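Local coordinates for p800 reaction center core protein (Heliobacterium modesticaldum, PDB 5V8K), which forms the core of a homodimeric photosynthetic reaction center, carrying bacteriochlorophylls and 8(1)-OH-chlorophyll aF and probably passing electrons on to an iron-sulfur cluster, at residues A533-F536 and S537-Q541; D476-Q479 and A480-T484. All coordinates share one frame; numbering follows the deposited sequence.

Contact 1 of 2, residues A533-F536 and S537-Q541; sequences AFTF and SMLFQ. With AOH (8(1)-OH-Chlorophyll aF), chain E.
Two donors of Ser537 grip the carbonyl oxygen of Phe534. The hydroxyl OG reaches Phe534 O at 2.7 Å, in the carbonyl plane, while Ser537 N bonds the same oxygen at 2.9 Å from well above that plane. With chi1 at 79°, OG sits between the backbone N and the carbonyl carbon, which turns it back along the helix and sets it over one face of the Phe534 ring. Thr535 O likewise takes two donors, Met538 N and Leu539 N, both at 2.9 Å. The i to i+3 bonds of Ser537 N and Met538 N stand beside the i to i+4 bond of Leu539 N in the last turn of helix 520-539, predicted to span the membrane, and Phe540, with a psi of 160°, is where the chain leaves the helix. That turn forms one wall of the 8(1)-OH-chlorophyll aF site. Ser537 CB lies 3.3 Å from C4C of the pigment, and the edge of the Phe534 ring faces its pyrrole carbon C2B. A water binds the magnesium of the chlorophyll at 2.4 Å. Phe536 and Phe540 point the same way with nearly parallel planes (7°), but the rings are slid apart and barely overlap. Instead, Phe536 CB sits over the face of Phe540 in a CH-pi contact, 4.1 Å from the ring centroid. Phe536 meets Phe536 of the second subunit edge-to-face, placing this helix end at the dimer interface.

Contact 2 of 2, residues D476-Q479 and A480-T484; sequences DIYQ and AALAT
Helix 475-488, a short helix on the surface of the protein, carries this contact, in which Tyr478 and Leu482 meet one turn apart. Leu482 CB lies over one face of the tyrosine ring, and farther out Leu482 CD2 is 4.0 Å from Tyr478 OH. Both side chains leave the backbone with CG anti to N (chi1 169° for Tyr478 and 175° for Leu482), yet they cross obliquely, with the leucine branch passing beside the phenol end. The same methyl is 4.0 Å from Gln479 OE1. Gln479 reaches it through a bend at chi2 (-68°) that folds the amide back alongside Leu482, and the two side chains point the same way, so CD2 has a polar oxygen of each neighbour beside it.

Beneath the side chains runs a regular alpha-helical ladder of i to i+4 bonds. Leu482 N to Tyr478 O is its shortest rung across the two segments at 2.8 Å. Ala480 N to Asp476 O measures 3.0 Å, and Ala483 N to Gln479 O 3.1 Å. Ala481 N completes the series by bonding Ile477 O, and Ala481 is the buried residue here, its methyl packing on Trp463 and Ser375. The hydroxyl of Tyr478 is hydrogen-bonded to Leu497 O and its side chain touches Asn499, which ties this helix to a following loop, while Thr484 OG1 bonds Lys373 O of a preceding one.

In the fold
Both contacts are local, between neighbouring turns of one helix, contact 1 running off its C-terminal end, and both lie in the part of the chain related to the photosystem I PsaA/PsaB proteins. Contact 2 comes first along the chain, on helix 475-488, and contact 1 follows on helix 520-539, with helix 502-513 between them in sequence. Their centres are 44 Å apart and their nearest atoms about 32 Å, so neither touches the other. Contact 1 is buried, lines pigment pockets and reaches the second subunit; the side chain of its Phe540 is about 10 Å from that of the cluster ligand Cys433. Contact 2 is a surface contact that no other protein chain touches.

Contact 1 of 2, residues A533-F536 and S537-Q541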
loop_
_atom_site.group_PDB
_atom_site.type_symbol
_atom_site.label_atom_id
_atom_site.label_comp_id
_atom_site.label_asym_id
_atom_site.label_seq_id
_atom_site.Cartn_x
_atom_site.Cartn_y
_atom_site.Cartn_z
ATOM N N ALA A 533 4.083 -0.496 -5.187
ATOM C CA ALA A 533 4.529 0.658 -4.431
ATOM C C ALA A 533 4.888 1.816 -5.352
ATOM O O ALA A 533 4.526 2.975 -5.099
ATOM C CB ALA A 533 5.725 0.261 -3.573
ATOM N N PHE A 534 5.583 1.518 -6.430
ATOM C CA PHE A 534 6.036 2.563 -7.327
ATOM C C PHE A 534 4.869 3.287 -7.988
ATOM O O PHE A 534 4.983 4.492 -8.282
ATOM C CB PHE A 534 7.017 1.956 -8.343
ATOM C CG PHE A 534 7.831 2.982 -9.060
ATOM C CD1 PHE A 534 9.026 3.446 -8.534
ATOM C CD2 PHE A 534 7.391 3.508 -10.254
ATOM C CE1 PHE A 534 9.758 4.459 -9.204
ATOM C CE2 PHE A 534 8.120 4.484 -10.908
ATOM C CZ PHE A 534 9.302 4.947 -10.361
ATOM N N THR A 535 3.735 2.601 -8.211
ATOM C CA THR A 535 2.599 3.286 -8.796
ATOM C C THR A 535 2.140 4.464 -7.945
ATOM O O THR A 535 1.512 5.391 -8.477
ATOM C CB THR A 535 1.408 2.377 -9.051
ATOM O OG1 THR A 535 0.781 1.967 -7.826
ATOM C CG2 THR A 535 1.813 1.207 -9.865
ATOM N N PHE A 536 2.412 4.441 -6.636
ATOM C CA PHE A 536 2.043 5.586 -5.808
ATOM C C PHE A 536 2.673 6.859 -6.343
ATOM O O PHE A 536 2.078 7.937 -6.255
ATOM C CB PHE A 536 2.489 5.430 -4.341
ATOM C CG PHE A 536 1.902 4.258 -3.584
ATOM C CD1 PHE A 536 1.091 3.340 -4.180
ATOM C CD2 PHE A 536 2.220 4.087 -2.227
ATOM C CE1 PHE A 536 0.597 2.250 -3.459
ATOM C CE2 PHE A 536 1.718 3.021 -1.484
ATOM C CZ PHE A 536 0.916 2.088 -2.107
ATOM N N SER A 537 3.922 6.763 -6.815
ATOM C CA SER A 537 4.651 7.913 -7.330
ATOM C C SER A 537 3.967 8.498 -8.570
ATOM O O SER A 537 4.118 9.689 -8.847
ATOM C CB SER A 537 6.122 7.525 -7.627
ATOM O OG SER A 537 6.326 6.810 -8.848
ATOM N N MET A 538 3.144 7.721 -9.240
ATOM C CA MET A 538 2.368 8.161 -10.391
ATOM C C MET A 538 0.929 8.531 -10.042
ATOM O O MET A 538 0.290 9.257 -10.811
ATOM C CB MET A 538 2.285 7.053 -11.447
ATOM C CG MET A 538 3.597 6.662 -12.116
ATOM S SD MET A 538 3.433 5.078 -12.984
ATOM C CE MET A 538 1.876 5.341 -13.681
ATOM N N LEU A 539 0.371 7.973 -8.966
ATOM C CA LEU A 539 -1.020 8.209 -8.628
ATOM C C LEU A 539 -1.208 9.288 -7.563
ATOM O O LEU A 539 -2.270 9.914 -7.535
ATOM C CB LEU A 539 -1.688 6.913 -8.167
ATOM C CG LEU A 539 -1.742 5.829 -9.239
ATOM C CD1 LEU A 539 -2.021 4.479 -8.693
ATOM C CD2 LEU A 539 -2.805 6.142 -10.256
ATOM N N PHE A 540 -0.219 9.527 -6.692
ATOM C CA PHE A 540 -0.318 10.606 -5.732
ATOM C C PHE A 540 -0.316 11.967 -6.424
ATOM O O PHE A 540 0.123 12.123 -7.576
ATOM C CB PHE A 540 0.848 10.580 -4.741
ATOM C CG PHE A 540 0.704 9.574 -3.613
ATOM C CD1 PHE A 540 -0.055 8.440 -3.762
ATOM C CD2 PHE A 540 1.362 9.777 -2.425
ATOM C CE1 PHE A 540 -0.151 7.513 -2.752
ATOM C CE2 PHE A 540 1.303 8.862 -1.407
ATOM C CZ PHE A 540 0.536 7.730 -1.543
ATOM N N GLN A 541 -0.823 12.966 -5.692
ATOM C CA GLN A 541 -0.803 14.380 -6.090
ATOM C C GLN A 541 0.611 14.949 -6.074
ATOM O O GLN A 541 0.923 15.814 -5.246
ATOM C CB GLN A 541 -1.686 15.206 -5.143
ATOM C CG GLN A 541 -3.158 14.966 -5.289
ATOM C CD GLN A 541 -3.927 15.500 -4.110
ATOM O OE1 GLN A 541 -3.604 16.562 -3.606
ATOM N NE2 GLN A 541 -4.938 14.769 -3.661
HETATM C C1 AOH E . 18.208 8.417 -6.851
HETATM C C2 AOH E . 17.481 7.131 -7.138
HETATM C C3 AOH E . 17.285 6.175 -6.239
HETATM C C4 AOH E . 17.793 6.294 -4.857
HETATM C C5 AOH E . 16.588 4.923 -6.679
HETATM C C6 AOH E . 17.588 3.838 -7.059
HETATM C C7 AOH E . 16.761 2.577 -7.174
HETATM C C8 AOH E . 17.303 1.404 -7.481
HETATM C C9 AOH E . 18.769 1.342 -7.787
HETATM C C10 AOH E . 16.409 0.201 -7.653
HETATM C C11 AOH E . 15.957 -0.603 -6.457
HETATM C C15 AOH E . 15.000 -2.892 -4.855
HETATM C C14 AOH E . 14.024 -3.977 -6.991
HETATM C C13 AOH E . 14.774 -2.845 -6.333
HETATM C C12 AOH E . 15.216 -1.793 -7.048
HETATM N NB AOH E . 10.600 6.205 -5.685
HETATM N ND AOH E . 9.282 10.028 -6.072
HETATM C C1A AOH E . 12.141 9.879 -7.169
HETATM C C1B AOH E . 11.762 5.681 -6.130
HETATM C C1C AOH E . 7.855 6.470 -4.462
HETATM C C1D AOH E . 8.128 10.600 -5.699
HETATM C C2A AOH E . 13.595 10.002 -7.529
HETATM C C2B AOH E . 11.836 4.305 -5.931
HETATM C C2C AOH E . 6.659 6.536 -3.759
HETATM C C2D AOH E . 8.120 11.946 -6.014
HETATM C C3A AOH E . 13.884 8.508 -7.671
HETATM C C3B AOH E . 10.643 3.989 -5.289
HETATM C C3C AOH E . 6.209 7.835 -3.890
HETATM C C3D AOH E . 9.353 12.201 -6.606
HETATM C C4A AOH E . 12.710 7.795 -7.048
HETATM C C4B AOH E . 9.930 5.176 -5.128
HETATM C C4C AOH E . 7.189 8.465 -4.676
HETATM C C4D AOH E . 10.078 11.011 -6.600
HETATM C CAA AOH E . 14.377 10.750 -6.460
HETATM C CAB AOH E . 10.376 2.596 -4.974
HETATM C CAC AOH E . 4.998 8.363 -3.252
HETATM C CAD AOH E . 10.327 13.239 -7.045
HETATM C CBA AOH E . 15.732 11.214 -6.999
HETATM C CBB AOH E . 9.232 2.048 -4.693
HETATM C CBC AOH E . 4.076 9.105 -4.163
HETATM C CBD AOH E . 11.589 12.552 -7.457
HETATM C CED AOH E . 11.613 12.277 -11.312
HETATM C CGA AOH E . 16.888 10.384 -6.525
HETATM C CGD AOH E . 11.879 12.812 -8.913
HETATM C CHA AOH E . 11.353 11.131 -7.155
HETATM C CHB AOH E . 12.820 6.488 -6.793
HETATM C CHC AOH E . 8.608 5.228 -4.524
HETATM C CHD AOH E . 7.042 9.868 -5.015
HETATM C CMA AOH E . 14.035 8.069 -9.122
HETATM C CMB AOH E . 12.935 3.342 -6.317
HETATM C CMC AOH E . 5.999 5.434 -2.980
HETATM C CMD AOH E . 6.960 12.865 -5.759
HETATM N NA AOH E . 11.703 8.663 -6.857
HETATM N NC AOH E . 8.171 7.630 -5.051
HETATM O O1 AOH E . 5.350 9.261 -2.171
HETATM O O1A AOH E . 17.008 10.051 -5.353
HETATM O O1D AOH E . 12.695 13.647 -9.263
HETATM O O2A AOH E . 17.425 9.456 -7.428
HETATM O O2D AOH E . 11.200 12.064 -9.943
HETATM O OBD AOH E . 9.891 14.404 -7.347
HETATM MG MG AOH E . 9.890 8.087 -6.117
HETATM O O HOH W 1 8.963 7.552 -8.245
#

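Contact 2 of 2, residues D476-Q479 and A480-T484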
loop_
_atom_site.group_PDB
_atom_site.type_symbol
_atom_site.label_atom_id
_atom_site.label_comp_id
_atom_site.label_asym_id
_atom_site.label_seq_id
_atom_site.Cartn_x
_atom_site.Cartn_y
_atom_site.Cartn_z
ATOM N N ASP A 476 -16.729 -25.061 17.691
ATOM C CA ASP A 476 -17.981 -25.734 17.360
ATOM C C ASP A 476 -18.654 -25.106 16.151
ATOM O O ASP A 476 -19.273 -25.808 15.341
ATOM C CB ASP A 476 -18.924 -25.716 18.584
ATOM C CG ASP A 476 -19.152 -24.300 19.156
ATOM O OD1 ASP A 476 -18.232 -23.439 19.124
ATOM O OD2 ASP A 476 -20.274 -24.040 19.666
ATOM N N ILE A 477 -18.536 -23.779 16.007
ATOM C CA ILE A 477 -19.182 -23.085 14.900
ATOM C C ILE A 477 -18.479 -23.431 13.596
ATOM O O ILE A 477 -19.118 -23.662 12.558
ATOM C CB ILE A 477 -19.178 -21.569 15.163
ATOM C CG1 ILE A 477 -20.105 -21.241 16.334
ATOM C CG2 ILE A 477 -19.606 -20.793 13.927
ATOM C CD1 ILE A 477 -19.875 -19.836 16.921
ATOM N N TYR A 478 -17.152 -23.447 13.627
ATOM C CA TYR A 478 -16.370 -23.892 12.477
ATOM C C TYR A 478 -16.727 -25.326 12.077
ATOM O O TYR A 478 -16.965 -25.605 10.899
ATOM C CB TYR A 478 -14.882 -23.782 12.784
ATOM C CG TYR A 478 -14.062 -24.463 11.744
ATOM C CD1 TYR A 478 -14.059 -24.023 10.435
ATOM C CD2 TYR A 478 -13.340 -25.591 12.056
ATOM C CE1 TYR A 478 -13.309 -24.696 9.455
ATOM C CE2 TYR A 478 -12.586 -26.241 11.113
ATOM C CZ TYR A 478 -12.579 -25.792 9.812
ATOM O OH TYR A 478 -11.843 -26.463 8.862
ATOM N N GLN A 479 -16.795 -26.247 13.051
ATOM C CA GLN A 479 -17.025 -27.662 12.737
ATOM C C GLN A 479 -18.406 -27.887 12.142
ATOM O O GLN A 479 -18.564 -28.686 11.218
ATOM C CB GLN A 479 -16.848 -28.527 13.978
ATOM C CG GLN A 479 -15.434 -28.549 14.547
ATOM C CD GLN A 479 -14.445 -29.249 13.629
ATOM O OE1 GLN A 479 -14.827 -30.117 12.831
ATOM N NE2 GLN A 479 -13.164 -28.873 13.733
ATOM N N ALA A 480 -19.421 -27.196 12.651
ATOM C CA ALA A 480 -20.749 -27.335 12.060
ATOM C C ALA A 480 -20.751 -26.802 10.636
ATOM O O ALA A 480 -21.372 -27.393 9.747
ATOM C CB ALA A 480 -21.801 -26.608 12.908
ATOM N N ALA A 481 -20.052 -25.692 10.411
ATOM C CA ALA A 481 -19.956 -25.113 9.075
ATOM C C ALA A 481 -19.213 -26.047 8.119
ATOM O O ALA A 481 -19.565 -26.167 6.937
ATOM C CB ALA A 481 -19.238 -23.762 9.158
ATOM N N LEU A 482 -18.184 -26.722 8.624
ATOM C CA LEU A 482 -17.428 -27.657 7.808
ATOM C C LEU A 482 -18.291 -28.843 7.389
ATOM O O LEU A 482 -18.202 -29.298 6.254
ATOM C CB LEU A 482 -16.204 -28.128 8.581
ATOM C CG LEU A 482 -15.342 -29.217 7.928
ATOM C CD1 LEU A 482 -14.691 -28.699 6.684
ATOM C CD2 LEU A 482 -14.310 -29.649 8.884
ATOM N N ALA A 483 -19.124 -29.363 8.290
ATOM C CA ALA A 483 -19.980 -30.500 7.946
ATOM C C ALA A 483 -20.929 -30.144 6.798
ATOM O O ALA A 483 -21.006 -30.861 5.796
ATOM C CB ALA A 483 -20.760 -30.963 9.177
ATOM N N THR A 484 -21.650 -29.021 6.910
ATOM C CA THR A 484 -22.621 -28.685 5.871
ATOM C C THR A 484 -21.956 -28.126 4.616
ATOM O O THR A 484 -22.537 -28.193 3.528
ATOM C CB THR A 484 -23.653 -27.699 6.422
ATOM O OG1 THR A 484 -22.996 -26.532 6.904
ATOM C CG2 THR A 484 -24.358 -28.297 7.583
#